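Local structure of metallo-beta-lactamase 1 (Acinetobacter baumannii, 5MMD) at residues 77-82 with 104-109; 96-101 with 122-127. The protein probably catalyses the hydrolysis of beta-lactam antibiotics to substituted beta-amino acids, using zinc ions as cofactor. One frame throughout, in Å; residues are numbered along the deposited sequence.

Contact 1: residues 77-82 with 104-109; sequences THSHED and NEILKR. With ZN (zinc ion), chain E; ZN (zinc ion), chain C.
Ser79 lies in the HxHxD zinc-binding motif of the metallo-beta-lactamase fold, and it packs against Ile106 and Leu107 of helix 101-109. The contact is small, 132 Å² in all, and sets two oxygens and a carbon of Ser79 against methyl groups. No hydrogen bond crosses it. Ser79 OG sits between the backbone N and the carbonyl carbon (chi1 68°) and lies against Ile106 CG2, at 3.3 Å. Ser79 CB rests alongside that same methyl, 3.6 Å from Ile106 CG2. Leu107 reaches in with one branch: its CD2 lies 3.9 Å from Ser79 CB and 3.6 Å from Ser79 O. That carbonyl oxygen is hydrogen-bonded to the side chain of Thr84.

His78 and His80, either side of Ser79 in the sequence, bind one zinc through NE2 and ND1; its other ligands are His140 and a water. Asp82 OD2, further on, binds the second zinc at 2.0 Å, together with Cys159 and His201. The same water bridges to this zinc and donates a hydrogen bond to Asp82 OD1. In class B enzymes such a bridging oxygen is probably the nucleophile. His80 NE2 is hydrogen-bonded to Glu174.

The motif follows strand 70-75 and runs into helix 81-84. Helix 101-109, directly after strand 97-100, covers it at Ser79.

Contact 2: residues 96-101 with 122-127; sequences TTYASA and NEFSLM
Tyr98 of strand 97-100 faces Leu126 and Phe124 of strand 123-126. The two strands belong to the two facing sheets of the alpha-beta/beta-alpha sandwich. The closest CA atoms, those of Tyr98 and Leu126, are 9.5 Å apart. No hydrogen bond joins the segments, and side chains alone bridge the gap.

The main interaction is a CH-pi contact. Leu126 CD2 sits over one face of the Tyr98 ring, 3.7 Å from its centroid and 15° off the ring normal. The methyl is shifted toward the rim on the CD1 and CE1 side. Its nearest ring atom is Tyr98 CE1, at 3.6 Å. The two side chains run past each other in opposite directions. Leu126 CG is anti to the carbonyl carbon (chi1 -62°), and from there the CD2 branch reaches the ring.

The second interaction is a looser apolar contact between rings. Tyr98 CD1 lies at the edge of the Phe124 ring, near its plane, 4.2 Å from Phe124 CE2. The two side chains cross at about a right angle. With CG anti to the backbone N, the Phe124 ring extends toward Tyr98 and presents CE2.

Strand 97-100 makes backbone bonds within its own sheet. Tyr98 pairs with Ser74 and Ser76 on one side, while Thr97 and Ala99 pair with Ser117 on the other. Leu126 also touches Phe46 and Ile75, and Phe124 touches Phe119.

Phe124 and Leu126, two residues apart on the strand, both point toward the facing sheet. Dispersion and burial of apolar surface hold the segments together here. With 109 Å² buried, the contact is small. Its most specific feature is the Leu126 methyl over the Tyr98 face, so it depends on shape fit and dispersion rather than directed polar bonds.

Contacts 1 and 2 have centres 14 Å apart and lie in the same metallo-beta-lactamase fold. Along the chain their segments alternate: 77-82, 96-101, 104-109, 122-127. Strand 97-100 of contact 2 leads directly into helix 101-109 of contact 1, and Ser100 caps the start of that helix. The contacts also touch, where Asn104 OD1 packs 4.0 Å from Ala99 CB. Contact 2 joins the seven-stranded sheet to the edge strand of the five-stranded one. Contact 1 joins an outer helix to the zinc-binding loop. One strand-helix unit therefore takes part both in the packing between the two sheets and in the packing on the zinc-binding loop, although contact 2 itself lies away from the metals.

Contact 1: residues 77-82 with 104-109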
# COMPACT_ATOMS: atom_id res chain seq x y z
N THR A 77 -4.00 -1.92 1.64
CA THR A 77 -4.04 -0.61 2.29
C THR A 77 -5.17 0.28 1.76
O THR A 77 -5.43 1.34 2.33
CB THR A 77 -2.67 0.12 2.15
OG1 THR A 77 -2.36 0.35 0.76
CG2 THR A 77 -1.58 -0.72 2.75
N HIS A 78 -5.82 -0.13 0.68
CA HIS A 78 -7.20 0.36 0.43
C HIS A 78 -7.84 -0.60 -0.56
O HIS A 78 -7.21 -1.58 -0.99
CB HIS A 78 -7.23 1.81 -0.07
CG HIS A 78 -6.57 2.06 -1.39
ND1 HIS A 78 -5.20 2.05 -1.58
CD2 HIS A 78 -7.11 2.45 -2.59
CE1 HIS A 78 -4.93 2.36 -2.83
NE2 HIS A 78 -6.06 2.62 -3.46
N SER A 79 -9.09 -0.30 -0.95
CA SER A 79 -9.88 -1.28 -1.70
C SER A 79 -9.51 -1.46 -3.19
O SER A 79 -9.85 -2.50 -3.76
CB SER A 79 -11.37 -0.91 -1.61
OG SER A 79 -11.64 0.28 -2.31
N HIS A 80 -8.82 -0.48 -3.80
CA HIS A 80 -8.60 -0.52 -5.26
C HIS A 80 -7.84 -1.77 -5.72
O HIS A 80 -7.03 -2.36 -4.99
CB HIS A 80 -7.88 0.74 -5.74
CG HIS A 80 -8.75 1.96 -5.71
ND1 HIS A 80 -8.24 3.24 -5.70
CD2 HIS A 80 -10.10 2.09 -5.70
CE1 HIS A 80 -9.24 4.10 -5.70
NE2 HIS A 80 -10.37 3.43 -5.68
N GLU A 81 -8.20 -2.20 -6.92
CA GLU A 81 -7.71 -3.43 -7.51
C GLU A 81 -6.18 -3.53 -7.56
O GLU A 81 -5.65 -4.64 -7.50
CB GLU A 81 -8.27 -3.57 -8.91
CG GLU A 81 -8.08 -4.91 -9.57
CD GLU A 81 -8.90 -6.03 -8.96
OE1 GLU A 81 -8.72 -7.16 -9.44
OE2 GLU A 81 -9.74 -5.81 -8.07
N ASP A 82 -5.48 -2.40 -7.64
CA ASP A 82 -4.02 -2.47 -7.71
C ASP A 82 -3.41 -3.00 -6.39
O ASP A 82 -2.29 -3.44 -6.40
CB ASP A 82 -3.36 -1.11 -8.11
CG ASP A 82 -3.77 0.08 -7.26
OD1 ASP A 82 -4.93 0.09 -6.80
OD2 ASP A 82 -2.95 1.05 -7.14
N ASN A 104 -12.95 -3.50 3.86
CA ASN A 104 -13.76 -4.69 3.60
C ASN A 104 -15.22 -4.33 3.26
O ASN A 104 -15.85 -4.99 2.46
CB ASN A 104 -13.72 -5.67 4.80
CG ASN A 104 -12.76 -6.83 4.55
OD1 ASN A 104 -12.07 -6.87 3.53
ND2 ASN A 104 -12.72 -7.79 5.49
N GLU A 105 -15.73 -3.25 3.84
CA GLU A 105 -17.12 -2.90 3.56
C GLU A 105 -17.25 -2.40 2.14
O GLU A 105 -18.26 -2.68 1.47
CB GLU A 105 -17.62 -1.85 4.54
CG GLU A 105 -17.96 -2.42 5.90
CD GLU A 105 -19.16 -3.41 5.90
OE1 GLU A 105 -20.15 -3.22 5.14
OE2 GLU A 105 -19.11 -4.39 6.67
N ILE A 106 -16.22 -1.68 1.67
CA ILE A 106 -16.19 -1.18 0.31
C ILE A 106 -16.11 -2.35 -0.66
O ILE A 106 -16.93 -2.45 -1.59
CB ILE A 106 -15.02 -0.20 0.11
CG1 ILE A 106 -15.27 1.05 0.95
CG2 ILE A 106 -14.85 0.15 -1.38
CD1 ILE A 106 -14.06 1.96 1.10
N LEU A 107 -15.17 -3.26 -0.43
CA LEU A 107 -15.07 -4.48 -1.22
C LEU A 107 -16.43 -5.20 -1.24
O LEU A 107 -16.88 -5.63 -2.30
CB LEU A 107 -13.98 -5.40 -0.65
CG LEU A 107 -12.54 -4.85 -0.78
CD1 LEU A 107 -11.53 -5.78 -0.10
CD2 LEU A 107 -12.17 -4.71 -2.23
N LYS A 108 -17.08 -5.34 -0.09
CA LYS A 108 -18.35 -6.07 -0.09
C LYS A 108 -19.42 -5.37 -0.91
O LYS A 108 -20.14 -6.01 -1.66
CB LYS A 108 -18.87 -6.28 1.33
CG LYS A 108 -20.06 -7.24 1.37
CD LYS A 108 -21.14 -6.81 2.32
CE LYS A 108 -20.65 -6.79 3.72
NZ LYS A 108 -21.81 -6.97 4.71
N ARG A 109 -19.54 -4.07 -0.71
CA ARG A 109 -20.54 -3.28 -1.40
C ARG A 109 -20.33 -3.37 -2.92
O ARG A 109 -21.30 -3.33 -3.69
CB ARG A 109 -20.45 -1.84 -0.87
CD ARG A 109 -21.10 0.53 -0.80
NE ARG A 109 -20.01 1.29 -1.40
CZ ARG A 109 -19.10 2.01 -0.73
NH1 ARG A 109 -19.12 2.09 0.60
NH2 ARG A 109 -18.17 2.64 -1.42
ZN ZN E . -6.28 3.62 -5.34
ZN ZN C . -3.11 2.95 -6.55
O HOH W 1 -5.16 3.15 -6.67

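Contact 2: residues 96-101 with 122-127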
# COMPACT_ATOMS: atom_id res chain seq x y z
N THR A 96 -3.55 -15.86 5.29
CA THR A 96 -4.34 -14.80 5.90
C THR A 96 -4.18 -13.41 5.25
O THR A 96 -3.09 -12.85 5.15
CB THR A 96 -4.03 -14.67 7.40
OG1 THR A 96 -4.15 -15.96 7.99
CG2 THR A 96 -4.99 -13.75 8.07
N THR A 97 -5.31 -12.87 4.82
CA THR A 97 -5.41 -11.55 4.26
C THR A 97 -6.03 -10.61 5.29
O THR A 97 -6.97 -10.98 6.02
CB THR A 97 -6.26 -11.55 2.97
OG1 THR A 97 -7.52 -12.16 3.24
CG2 THR A 97 -5.57 -12.35 1.91
N TYR A 98 -5.48 -9.42 5.37
CA TYR A 98 -5.96 -8.38 6.26
C TYR A 98 -6.39 -7.13 5.48
O TYR A 98 -5.80 -6.79 4.47
CB TYR A 98 -4.90 -7.94 7.27
CG TYR A 98 -4.37 -9.00 8.17
CD1 TYR A 98 -4.80 -9.09 9.48
CD2 TYR A 98 -3.40 -9.89 7.75
CE1 TYR A 98 -4.31 -10.07 10.33
CE2 TYR A 98 -2.90 -10.87 8.60
CZ TYR A 98 -3.33 -10.94 9.88
OH TYR A 98 -2.83 -11.92 10.73
N ALA A 99 -7.38 -6.43 6.01
CA ALA A 99 -7.72 -5.09 5.57
C ALA A 99 -8.44 -4.39 6.70
O ALA A 99 -8.84 -5.04 7.66
CB ALA A 99 -8.57 -5.13 4.32
N SER A 100 -8.62 -3.08 6.62
CA SER A 100 -9.47 -2.43 7.61
C SER A 100 -10.95 -2.87 7.43
O SER A 100 -11.35 -3.33 6.36
CB SER A 100 -9.37 -0.91 7.50
OG SER A 100 -10.01 -0.44 6.31
N ALA A 101 -11.75 -2.75 8.48
CA ALA A 101 -13.19 -3.05 8.38
C ALA A 101 -13.83 -2.19 7.26
O ALA A 101 -14.65 -2.67 6.52
CB ALA A 101 -13.87 -2.82 9.65
N ASN A 122 -8.02 3.36 14.36
CA ASN A 122 -7.07 4.07 13.54
C ASN A 122 -5.68 3.50 13.55
O ASN A 122 -4.87 3.93 12.75
CB ASN A 122 -7.01 5.53 13.97
CG ASN A 122 -8.36 6.17 13.94
OD1 ASN A 122 -8.85 6.70 14.94
ND2 ASN A 122 -9.01 6.09 12.79
N GLU A 123 -5.40 2.57 14.48
CA GLU A 123 -4.10 1.88 14.50
C GLU A 123 -4.23 0.38 14.80
O GLU A 123 -5.21 -0.09 15.38
CB GLU A 123 -3.15 2.52 15.52
CG GLU A 123 -2.97 4.02 15.30
CD GLU A 123 -1.84 4.63 16.12
OE1 GLU A 123 -0.67 4.25 15.93
OE2 GLU A 123 -2.13 5.50 16.98
N PHE A 124 -3.22 -0.36 14.40
CA PHE A 124 -3.25 -1.80 14.39
C PHE A 124 -1.80 -2.20 14.23
O PHE A 124 -1.01 -1.44 13.66
CB PHE A 124 -4.11 -2.32 13.24
CG PHE A 124 -4.40 -3.79 13.27
CD1 PHE A 124 -5.12 -4.35 14.32
CD2 PHE A 124 -4.01 -4.62 12.21
CE1 PHE A 124 -5.43 -5.73 14.37
CE2 PHE A 124 -4.31 -6.01 12.26
CZ PHE A 124 -5.03 -6.55 13.34
N SER A 125 -1.46 -3.37 14.72
CA SER A 125 -0.10 -3.86 14.53
C SER A 125 -0.16 -5.32 14.10
O SER A 125 -1.09 -6.05 14.43
CB SER A 125 0.72 -3.68 15.81
OG SER A 125 0.63 -4.83 16.59
N LEU A 126 0.82 -5.70 13.29
CA LEU A 126 0.91 -7.02 12.70
C LEU A 126 2.31 -7.59 12.90
O LEU A 126 3.27 -6.87 13.14
CB LEU A 126 0.61 -6.96 11.21
CG LEU A 126 -0.79 -6.49 10.76
CD1 LEU A 126 -0.77 -6.09 9.32
CD2 LEU A 126 -1.72 -7.61 10.93
N MET A 127 2.40 -8.90 12.74
CA MET A 127 3.65 -9.62 12.85
C MET A 127 4.45 -9.22 14.12
O MET A 127 5.59 -8.75 14.05
CB MET A 127 4.49 -9.42 11.56
CG MET A 127 5.39 -10.63 11.30
SD MET A 127 6.06 -10.80 9.65
CE MET A 127 6.80 -9.18 9.50